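Local coordinates for protein enoyl-CoA hydratase (Mycobacterium thermoresistibile, PDB 3T3W) that probably hydrates the double bond of enoyl-CoA thioesters in lipid metabolism and carries a bound zinc ion, at residues K75-L83 with I129-W137; D158-G166 with I245-H256. All coordinates share one frame; numbering follows the deposited sequence. Where two conformers were deposited one is given.

Contact 1 (K75-L83 with I129-W137); sequences KHFSAGHDL and ISGGLLLCW
Two glycine-bearing turns, around Gly80 and Gly131, meet in a buried contact between the loop that follows strand 67-72 and the chain leading from strand 127-129 into helix 133-136. Their alpha carbons lie 4.0 Å apart (Gly80 CA to Gly131 CA), a closeness permitted because neither residue has a side chain. One direct hydrogen bond crosses: Ile129 N donates to Ser78 O over 3.0 Å, close to straight at 169°. Gly80 N in turn reaches back to Ser78 OG, an ST turn; that hydroxyl also bonds Asn42 and Gln44. Past these bonds, a water accepts from His81 N (2.8 Å) and from Gly131 N (2.9 Å). In crotonase-fold enzymes a pair of peptide N-H groups from these two loops forms the oxyanion hole; His81 N and Gly131 N are positioned as that pair, and the shared water probably marks the place of the thioester oxygen. The His81 imidazole lies with one face over Gly131 CA, which is 3.8 Å from the ring centroid, while Leu134 CD2 comes to the ring edge. At the other end, Phe77 has CG anti to its backbone N (chi1 -179°), sending the ring toward the helix: CE2 meets Cys136 CB at 4.0 Å, Leu135 CB packs obliquely beside it, and Gly132 O lies at the ring edge, 3.6 Å from CE2.

Contact 2 (D158-G166 with I245-H256); sequences DIGGVEYHG and IQSVFDIHQTGH. Unlike the reference sequence in segment 158-166: Asp158 (reference Gly). With ZN (zinc ion), chain T.
Glu163, His252 and His256 join the loop 158-166 to helix 241-263 through a shared zinc ion. Metal bonds come first: Glu163 OE2, His252 NE2, His256 NE2 and a water each lie 2.1 Å from the zinc, and Glu102 of helix 95-115 supplies the two remaining oxygens. The bend of the Glu163 chain at chi2 (83°) lets CG lie over the His252 ring while OE2 reaches the zinc, the carboxylate and that ring being turned 39° apart.

Second-shell polar bonds fix the two imidazoles. His252 ND1 donates to Gly161 O over 2.7 Å, with the acceptor nearly in the ring plane, so the rotation of the ring is set and NE2 is aimed at the metal; His256 ND1 is bonded to Pro266 O. One water accepts from Gly160 N and donates to Ile251 O. Another is gripped by three backbone atoms, donating to Glu163 O and Ile245 O and accepting from His165 N.

CH-pi and apolar contacts fill the rest. The His252 ring is sandwiched: Glu163 CG makes a CH-pi contact with one face, and Ile159 CG2 presses on the opposite one, 3.2 Å from CE1 of His252. Ile159 CD1 makes another over a face of His256, settling beside Gly255, where the helix has no side chain. Farther along, Ile245 CD1 forms a third, over the centre of the Tyr164 ring, and His165 CB meets Val248 CG1 at 3.4 Å. Thr235 of a neighbouring subunit packs on both His165 and Val248.

Histidines four residues apart on one helix form an HxxxH pair, a familiar zinc-binding arrangement; with Glu163, both oxygens of Glu102 and a water they give the ion six donor atoms, on a C-terminal helix of the crotonase fold.

Contact 1 and contact 2 follow one another along the chain, their centres about 16 Å apart, yet they touch directly. His81 links the putative oxyanion hole to the metal site: its CE1 lies 3.4 Å from Glu163 OE1, the carboxylate oxygen that does not bind zinc, and its side chain comes within about 6 Å of the ion. The water held in contact 1 is 8.4 Å from the zinc. Two further packing points join 129-137 to 158-166, Trp137 CZ3 to Tyr164 O at 3.4 Å and Ser130 C to Val162 CG1 at 3.6 Å. Proximity places the zinc beside the probable acyl-CoA pocket, without demonstrating a catalytic part for it.

Contact 1 (K75-L83 with I129-W137)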
loop_
_atom_site.group_PDB
_atom_site.type_symbol
_atom_site.label_atom_id
_atom_site.label_comp_id
_atom_site.label_asym_id
_atom_site.label_seq_id
_atom_site.Cartn_x
_atom_site.Cartn_y
_atom_site.Cartn_z
ATOM N N LYS F 75 -29.428 19.391 -22.690
ATOM C CA LYS F 75 -30.106 18.239 -22.112
ATOM C C LYS F 75 -29.154 17.276 -21.393
ATOM O O LYS F 75 -29.580 16.564 -20.483
ATOM C CB LYS F 75 -30.791 17.413 -23.219
ATOM N N HIS F 76 -27.897 17.252 -21.833
ATOM C CA HIS F 76 -26.927 16.229 -21.427
ATOM C C HIS F 76 -25.641 16.830 -20.937
ATOM O O HIS F 76 -25.041 17.685 -21.600
ATOM C CB HIS F 76 -26.628 15.296 -22.613
ATOM C CG HIS F 76 -27.848 14.590 -23.139
ATOM N ND1 HIS F 76 -28.581 13.752 -22.379
ATOM C CD2 HIS F 76 -28.481 14.649 -24.394
ATOM C CE1 HIS F 76 -29.637 13.290 -23.101
ATOM N NE2 HIS F 76 -29.577 13.835 -24.339
ATOM N N PHE F 77 -25.161 16.327 -19.802
ATOM C CA PHE F 77 -23.907 16.753 -19.244
ATOM C C PHE F 77 -22.718 16.538 -20.212
ATOM O O PHE F 77 -22.010 17.477 -20.526
ATOM C CB PHE F 77 -23.656 16.013 -17.919
ATOM C CG PHE F 77 -22.356 16.406 -17.237
ATOM C CD1 PHE F 77 -22.256 17.608 -16.532
ATOM C CD2 PHE F 77 -21.251 15.576 -17.276
ATOM C CE1 PHE F 77 -21.081 17.965 -15.881
ATOM C CE2 PHE F 77 -20.083 15.912 -16.589
ATOM C CZ PHE F 77 -19.990 17.122 -15.933
ATOM N N SER F 78 -22.502 15.305 -20.645
ATOM C CA SER F 78 -21.486 15.005 -21.681
ATOM C C SER F 78 -21.620 13.603 -22.241
ATOM O O SER F 78 -21.625 12.607 -21.502
ATOM C CB SER F 78 -20.073 15.188 -21.165
ATOM O OG SER F 78 -19.122 14.921 -22.233
ATOM N N ALA F 79 -21.670 13.536 -23.562
ATOM C CA ALA F 79 -21.684 12.278 -24.308
ATOM C C ALA F 79 -20.307 11.611 -24.338
ATOM O O ALA F 79 -20.195 10.477 -24.833
ATOM C CB ALA F 79 -22.194 12.519 -25.741
ATOM N N GLY F 80 -19.283 12.286 -23.812
ATOM C CA GLY F 80 -17.909 11.726 -23.745
ATOM C C GLY F 80 -16.953 12.309 -24.764
ATOM O O GLY F 80 -17.138 13.434 -25.244
ATOM N N HIS F 81 -15.937 11.535 -25.113
ATOM C CA HIS F 81 -14.890 12.021 -26.002
ATOM C C HIS F 81 -15.366 12.019 -27.438
ATOM O O HIS F 81 -16.042 11.086 -27.874
ATOM C CB HIS F 81 -13.656 11.146 -25.890
ATOM C CG HIS F 81 -13.032 11.154 -24.509
ATOM N ND1 HIS F 81 -12.393 10.063 -23.973
ATOM C CD2 HIS F 81 -12.995 12.154 -23.546
ATOM C CE1 HIS F 81 -11.957 10.393 -22.722
ATOM N NE2 HIS F 81 -12.341 11.660 -22.453
ATOM N N ASP F 82 -15.012 13.053 -28.174
ATOM C CA ASP F 82 -15.504 13.266 -29.549
ATOM C C ASP F 82 -14.706 12.320 -30.446
ATOM O O ASP F 82 -13.488 12.359 -30.447
ATOM C CB ASP F 82 -15.308 14.764 -29.892
ATOM C CG ASP F 82 -15.870 15.185 -31.230
ATOM O OD1 ASP F 82 -16.169 14.341 -32.094
ATOM O OD2 ASP F 82 -15.973 16.411 -31.429
ATOM N N LEU F 83 -15.404 11.400 -31.116
ATOM C CA LEU F 83 -14.775 10.413 -32.009
ATOM C C LEU F 83 -14.209 11.066 -33.276
ATOM O O LEU F 83 -13.114 10.741 -33.715
ATOM C CB LEU F 83 -15.802 9.338 -32.402
ATOM N N ILE F 129 -21.714 9.968 -20.136
ATOM C CA ILE F 129 -21.220 8.711 -20.757
ATOM C C ILE F 129 -19.706 8.725 -20.872
ATOM O O ILE F 129 -19.128 9.643 -21.436
ATOM C CB ILE F 129 -21.778 8.548 -22.185
ATOM C CG1 ILE F 129 -23.325 8.540 -22.168
ATOM C CG2 ILE F 129 -21.294 7.242 -22.821
ATOM C CD1 ILE F 129 -23.959 8.677 -23.554
ATOM N N SER F 130 -19.079 7.665 -20.389
ATOM C CA SER F 130 -17.674 7.379 -20.589
ATOM C C SER F 130 -16.752 8.564 -20.264
ATOM O O SER F 130 -16.575 8.906 -19.098
ATOM C CB SER F 130 -17.489 6.822 -21.987
ATOM O OG SER F 130 -18.001 5.493 -22.142
ATOM N N GLY F 131 -16.189 9.220 -21.268
ATOM C CA GLY F 131 -15.358 10.410 -20.986
ATOM C C GLY F 131 -16.047 11.505 -20.173
ATOM O O GLY F 131 -15.379 12.322 -19.561
ATOM N N GLY F 132 -17.369 11.601 -20.195
ATOM C CA GLY F 132 -18.096 12.491 -19.272
ATOM C C GLY F 132 -17.686 12.325 -17.793
ATOM O O GLY F 132 -17.627 13.297 -17.004
ATOM N N LEU F 133 -17.400 11.086 -17.421
ATOM C CA LEU F 133 -16.989 10.757 -16.054
ATOM C C LEU F 133 -15.663 11.397 -15.691
ATOM O O LEU F 133 -15.386 11.666 -14.510
ATOM C CB LEU F 133 -16.915 9.238 -15.892
ATOM C CG LEU F 133 -18.269 8.528 -16.114
ATOM C CD1 LEU F 133 -18.048 7.048 -16.352
ATOM C CD2 LEU F 133 -19.179 8.764 -14.885
ATOM N N LEU F 134 -14.814 11.640 -16.685
ATOM C CA LEU F 134 -13.534 12.320 -16.452
ATOM C C LEU F 134 -13.709 13.796 -16.133
ATOM O O LEU F 134 -12.781 14.419 -15.616
ATOM C CB LEU F 134 -12.580 12.150 -17.644
ATOM C CG LEU F 134 -11.687 10.933 -17.598
ATOM C CD1 LEU F 134 -12.531 9.661 -17.669
ATOM C CD2 LEU F 134 -10.638 10.941 -18.686
ATOM N N LEU F 135 -14.906 14.339 -16.370
ATOM C CA LEU F 135 -15.176 15.730 -16.022
ATOM C C LEU F 135 -15.777 15.855 -14.622
ATOM O O LEU F 135 -15.433 16.796 -13.919
ATOM C CB LEU F 135 -16.082 16.391 -17.040
ATOM C CG LEU F 135 -15.656 16.245 -18.529
ATOM C CD1 LEU F 135 -16.561 17.115 -19.430
ATOM C CD2 LEU F 135 -14.165 16.600 -18.726
ATOM N N CYS F 136 -16.681 14.951 -14.224
ATOM C CA CYS F 136 -17.340 15.071 -12.942
ATOM C C CYS F 136 -16.587 14.354 -11.817
ATOM O O CYS F 136 -16.561 14.868 -10.686
ATOM C CB CYS F 136 -18.817 14.619 -13.005
ATOM S SG CYS F 136 -19.102 12.924 -13.497
ATOM N N TRP F 137 -15.982 13.192 -12.066
ATOM C CA TRP F 137 -15.265 12.507 -10.973
ATOM C C TRP F 137 -14.198 13.333 -10.287
ATOM O O TRP F 137 -14.062 13.229 -9.058
ATOM C CB TRP F 137 -14.681 11.169 -11.411
ATOM C CG TRP F 137 -15.648 10.027 -11.512
ATOM C CD1 TRP F 137 -16.825 9.833 -10.832
ATOM C CD2 TRP F 137 -15.444 8.811 -12.290
ATOM N NE1 TRP F 137 -17.398 8.623 -11.148
ATOM C CE2 TRP F 137 -16.601 7.952 -12.021
ATOM C CE3 TRP F 137 -14.462 8.373 -13.158
ATOM C CZ2 TRP F 137 -16.733 6.713 -12.603
ATOM C CZ3 TRP F 137 -14.620 7.127 -13.745
ATOM C CH2 TRP F 137 -15.712 6.310 -13.454
HETATM O O HOH W 1 -15.976 8.912 -24.104
#

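Contact 2 (D158-G166 with I245-H256)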
loop_
_atom_site.group_PDB
_atom_site.type_symbol
_atom_site.label_atom_id
_atom_site.label_comp_id
_atom_site.label_asym_id
_atom_site.label_seq_id
_atom_site.Cartn_x
_atom_site.Cartn_y
_atom_site.Cartn_z
ATOM N N ASP F 158 -13.669 -2.359 -27.380
ATOM C CA ASP F 158 -12.491 -3.152 -27.033
ATOM C C ASP F 158 -11.584 -2.575 -25.970
ATOM O O ASP F 158 -10.422 -2.962 -25.871
ATOM C CB ASP F 158 -11.690 -3.617 -28.257
ATOM C CG ASP F 158 -11.873 -5.114 -28.505
ATOM O OD1 ASP F 158 -11.278 -5.992 -27.785
ATOM O OD2 ASP F 158 -12.689 -5.384 -29.373
ATOM N N ILE F 159 -12.126 -1.714 -25.120
ATOM C CA ILE F 159 -11.336 -1.062 -24.110
ATOM C C ILE F 159 -11.889 -1.338 -22.716
ATOM O O ILE F 159 -13.108 -1.336 -22.532
ATOM C CB ILE F 159 -11.390 0.478 -24.323
ATOM C CG1 ILE F 159 -11.050 0.851 -25.755
ATOM C CG2 ILE F 159 -10.456 1.176 -23.352
ATOM C CD1 ILE F 159 -9.666 0.444 -26.168
ATOM N N GLY F 160 -11.016 -1.574 -21.735
ATOM C CA GLY F 160 -11.451 -1.927 -20.404
ATOM C C GLY F 160 -11.815 -0.756 -19.490
ATOM O O GLY F 160 -11.141 -0.549 -18.463
ATOM N N GLY F 161 -12.800 0.043 -19.885
ATOM C CA GLY F 161 -13.173 1.228 -19.114
ATOM C C GLY F 161 -12.359 2.427 -19.580
ATOM O O GLY F 161 -11.275 2.277 -20.196
ATOM N N VAL F 162 -12.830 3.619 -19.248
ATOM C CA VAL F 162 -12.116 4.864 -19.645
ATOM C C VAL F 162 -10.776 5.023 -18.918
ATOM O O VAL F 162 -10.405 4.232 -18.003
ATOM C CB VAL F 162 -13.004 6.108 -19.436
ATOM C CG1 VAL F 162 -14.222 6.050 -20.398
ATOM C CG2 VAL F 162 -13.458 6.212 -17.969
ATOM N N GLU F 163 -10.058 6.073 -19.327
ATOM C CA GLU F 163 -8.637 6.231 -19.005
ATOM C C GLU F 163 -8.342 6.508 -17.543
ATOM O O GLU F 163 -7.226 6.231 -17.076
ATOM C CB GLU F 163 -8.106 7.429 -19.817
ATOM C CG GLU F 163 -8.003 7.191 -21.323
ATOM C CD GLU F 163 -9.293 7.381 -22.151
ATOM O OE1 GLU F 163 -10.384 7.600 -21.575
ATOM O OE2 GLU F 163 -9.193 7.250 -23.400
ATOM N N TYR F 164 -9.311 7.071 -16.826
ATOM C CA TYR F 164 -9.197 7.491 -15.436
ATOM C C TYR F 164 -10.173 6.597 -14.683
ATOM O O TYR F 164 -11.408 6.789 -14.741
ATOM C CB TYR F 164 -9.594 8.957 -15.321
ATOM C CG TYR F 164 -9.542 9.637 -13.960
ATOM C CD1 TYR F 164 -8.469 10.446 -13.610
ATOM C CD2 TYR F 164 -10.610 9.587 -13.073
ATOM C CE1 TYR F 164 -8.420 11.125 -12.388
ATOM C CE2 TYR F 164 -10.597 10.303 -11.873
ATOM C CZ TYR F 164 -9.490 11.085 -11.536
ATOM O OH TYR F 164 -9.445 11.819 -10.366
ATOM N N HIS F 165 -9.625 5.582 -14.041
ATOM C CA HIS F 165 -10.437 4.537 -13.438
ATOM C C HIS F 165 -10.934 4.947 -12.053
ATOM O O HIS F 165 -10.451 4.483 -11.028
ATOM C CB HIS F 165 -9.694 3.187 -13.393
ATOM C CG HIS F 165 -10.583 2.039 -12.981
ATOM N ND1 HIS F 165 -11.313 1.329 -13.886
ATOM C CD2 HIS F 165 -10.961 1.580 -11.725
ATOM C CE1 HIS F 165 -12.060 0.427 -13.218
ATOM N NE2 HIS F 165 -11.853 0.587 -11.905
ATOM N N GLY F 166 -11.971 5.772 -12.040
ATOM C CA GLY F 166 -12.699 6.109 -10.825
ATOM C C GLY F 166 -13.688 5.011 -10.424
ATOM O O GLY F 166 -14.169 4.996 -9.301
ATOM N N ILE F 245 -4.805 4.585 -10.286
ATOM C CA ILE F 245 -5.149 5.338 -11.507
ATOM C C ILE F 245 -4.058 5.191 -12.585
ATOM O O ILE F 245 -4.327 4.944 -13.751
ATOM C CB ILE F 245 -5.347 6.838 -11.172
ATOM C CG1 ILE F 245 -6.669 7.042 -10.402
ATOM C CG2 ILE F 245 -5.348 7.665 -12.463
ATOM C CD1 ILE F 245 -7.918 6.879 -11.254
ATOM N N GLN F 246 -2.805 5.295 -12.173
ATOM C CA GLN F 246 -1.698 5.092 -13.088
ATOM C C GLN F 246 -1.676 3.656 -13.647
ATOM O O GLN F 246 -1.445 3.441 -14.872
ATOM C CB GLN F 246 -0.372 5.488 -12.433
ATOM C CG GLN F 246 -0.234 6.962 -12.043
ATOM C CD GLN F 246 -0.339 7.914 -13.210
ATOM O OE1 GLN F 246 0.017 7.579 -14.349
ATOM N NE2 GLN F 246 -0.799 9.146 -12.931
ATOM N N SER F 247 -1.930 2.673 -12.778
ATOM C CA SER F 247 -1.951 1.285 -13.198
ATOM C C SER F 247 -3.006 1.035 -14.259
ATOM O O SER F 247 -2.728 0.377 -15.298
ATOM C CB SER F 247 -2.165 0.367 -11.994
ATOM O OG SER F 247 -1.805 -0.956 -12.290
ATOM N N VAL F 248 -4.218 1.538 -14.032
ATOM C CA VAL F 248 -5.308 1.245 -14.943
ATOM C C VAL F 248 -5.128 1.985 -16.263
ATOM O O VAL F 248 -5.524 1.494 -17.317
ATOM C CB VAL F 248 -6.703 1.478 -14.299
ATOM C CG1 VAL F 248 -7.790 1.121 -15.309
ATOM C CG2 VAL F 248 -6.840 0.594 -13.040
ATOM N N PHE F 249 -4.448 3.119 -16.248
ATOM C CA PHE F 249 -4.154 3.814 -17.502
ATOM C C PHE F 249 -3.407 2.890 -18.468
ATOM O O PHE F 249 -3.774 2.779 -19.629
ATOM C CB PHE F 249 -3.393 5.123 -17.267
ATOM C CG PHE F 249 -3.139 5.885 -18.527
ATOM C CD1 PHE F 249 -4.158 6.572 -19.141
ATOM C CD2 PHE F 249 -1.907 5.860 -19.133
ATOM C CE1 PHE F 249 -3.940 7.290 -20.296
ATOM C CE2 PHE F 249 -1.677 6.583 -20.330
ATOM C CZ PHE F 249 -2.717 7.302 -20.889
ATOM N N ASP F 250 -2.410 2.166 -17.976
ATOM C CA ASP F 250 -1.724 1.207 -18.821
ATOM C C ASP F 250 -2.637 0.044 -19.273
ATOM O O ASP F 250 -2.546 -0.389 -20.431
ATOM C CB ASP F 250 -0.444 0.666 -18.167
ATOM C CG ASP F 250 0.575 1.780 -17.952
ATOM O OD1 ASP F 250 0.970 2.393 -19.001
ATOM O OD2 ASP F 250 0.912 2.087 -16.763
ATOM N N ILE F 251 -3.496 -0.440 -18.385
ATOM C CA ILE F 251 -4.490 -1.468 -18.783
ATOM C C ILE F 251 -5.369 -0.943 -19.958
ATOM O O ILE F 251 -5.597 -1.634 -20.956
ATOM C CB ILE F 251 -5.323 -1.903 -17.566
ATOM C CG1 ILE F 251 -4.436 -2.621 -16.544
ATOM C CG2 ILE F 251 -6.562 -2.752 -17.992
ATOM C CD1 ILE F 251 -5.032 -2.830 -15.143
ATOM N N HIS F 252 -5.857 0.281 -19.819
ATOM C CA HIS F 252 -6.627 0.954 -20.856
ATOM C C HIS F 252 -5.844 0.998 -22.158
ATOM O O HIS F 252 -6.373 0.650 -23.230
ATOM C CB HIS F 252 -7.021 2.319 -20.352
ATOM C CG HIS F 252 -7.758 3.151 -21.375
ATOM N ND1 HIS F 252 -9.101 3.308 -21.349
ATOM C CD2 HIS F 252 -7.289 3.890 -22.462
ATOM C CE1 HIS F 252 -9.479 4.087 -22.393
ATOM N NE2 HIS F 252 -8.382 4.434 -23.085
ATOM N N GLN F 253 -4.576 1.345 -22.082
ATOM C CA GLN F 253 -3.743 1.418 -23.269
ATOM C C GLN F 253 -3.505 0.055 -23.939
ATOM O O GLN F 253 -3.328 -0.021 -25.161
ATOM C CB GLN F 253 -2.429 2.155 -22.949
ATOM C CG GLN F 253 -2.623 3.626 -22.598
ATOM C CD GLN F 253 -3.243 4.451 -23.705
ATOM O OE1 GLN F 253 -3.016 4.188 -24.877
ATOM N NE2 GLN F 253 -4.078 5.413 -23.342
ATOM N N THR F 254 -3.483 -1.038 -23.175
ATOM C CA THR F 254 -3.391 -2.361 -23.822
ATOM C C THR F 254 -4.642 -2.609 -24.690
ATOM O O THR F 254 -4.588 -3.412 -25.643
ATOM C CB THR F 254 -3.201 -3.559 -22.847
ATOM O OG1 THR F 254 -4.391 -3.757 -22.042
ATOM C CG2 THR F 254 -1.949 -3.341 -21.984
ATOM N N GLY F 255 -5.759 -1.963 -24.349
ATOM C CA GLY F 255 -6.980 -2.060 -25.178
ATOM C C GLY F 255 -6.779 -1.429 -26.512
ATOM O O GLY F 255 -7.092 -2.006 -27.589
ATOM N N HIS F 256 -6.218 -0.233 -26.473
ATOM C CA HIS F 256 -5.872 0.442 -27.714
ATOM C C HIS F 256 -4.882 -0.354 -28.517
ATOM O O HIS F 256 -5.018 -0.446 -29.748
ATOM C CB HIS F 256 -5.287 1.829 -27.493
ATOM C CG HIS F 256 -6.287 2.844 -27.036
ATOM N ND1 HIS F 256 -7.408 3.135 -27.767
ATOM C CD2 HIS F 256 -6.346 3.632 -25.906
ATOM C CE1 HIS F 256 -8.106 4.086 -27.132
ATOM N NE2 HIS F 256 -7.466 4.406 -26.005
HETATM ZN ZN ZN T . -8.236 5.808 -24.629
HETATM O O HOH W 2 -8.226 -2.167 -22.086
HETATM O O HOH W 3 -6.937 5.050 -14.632
HETATM O O HOH W 4 -10.223 5.516 -25.285
#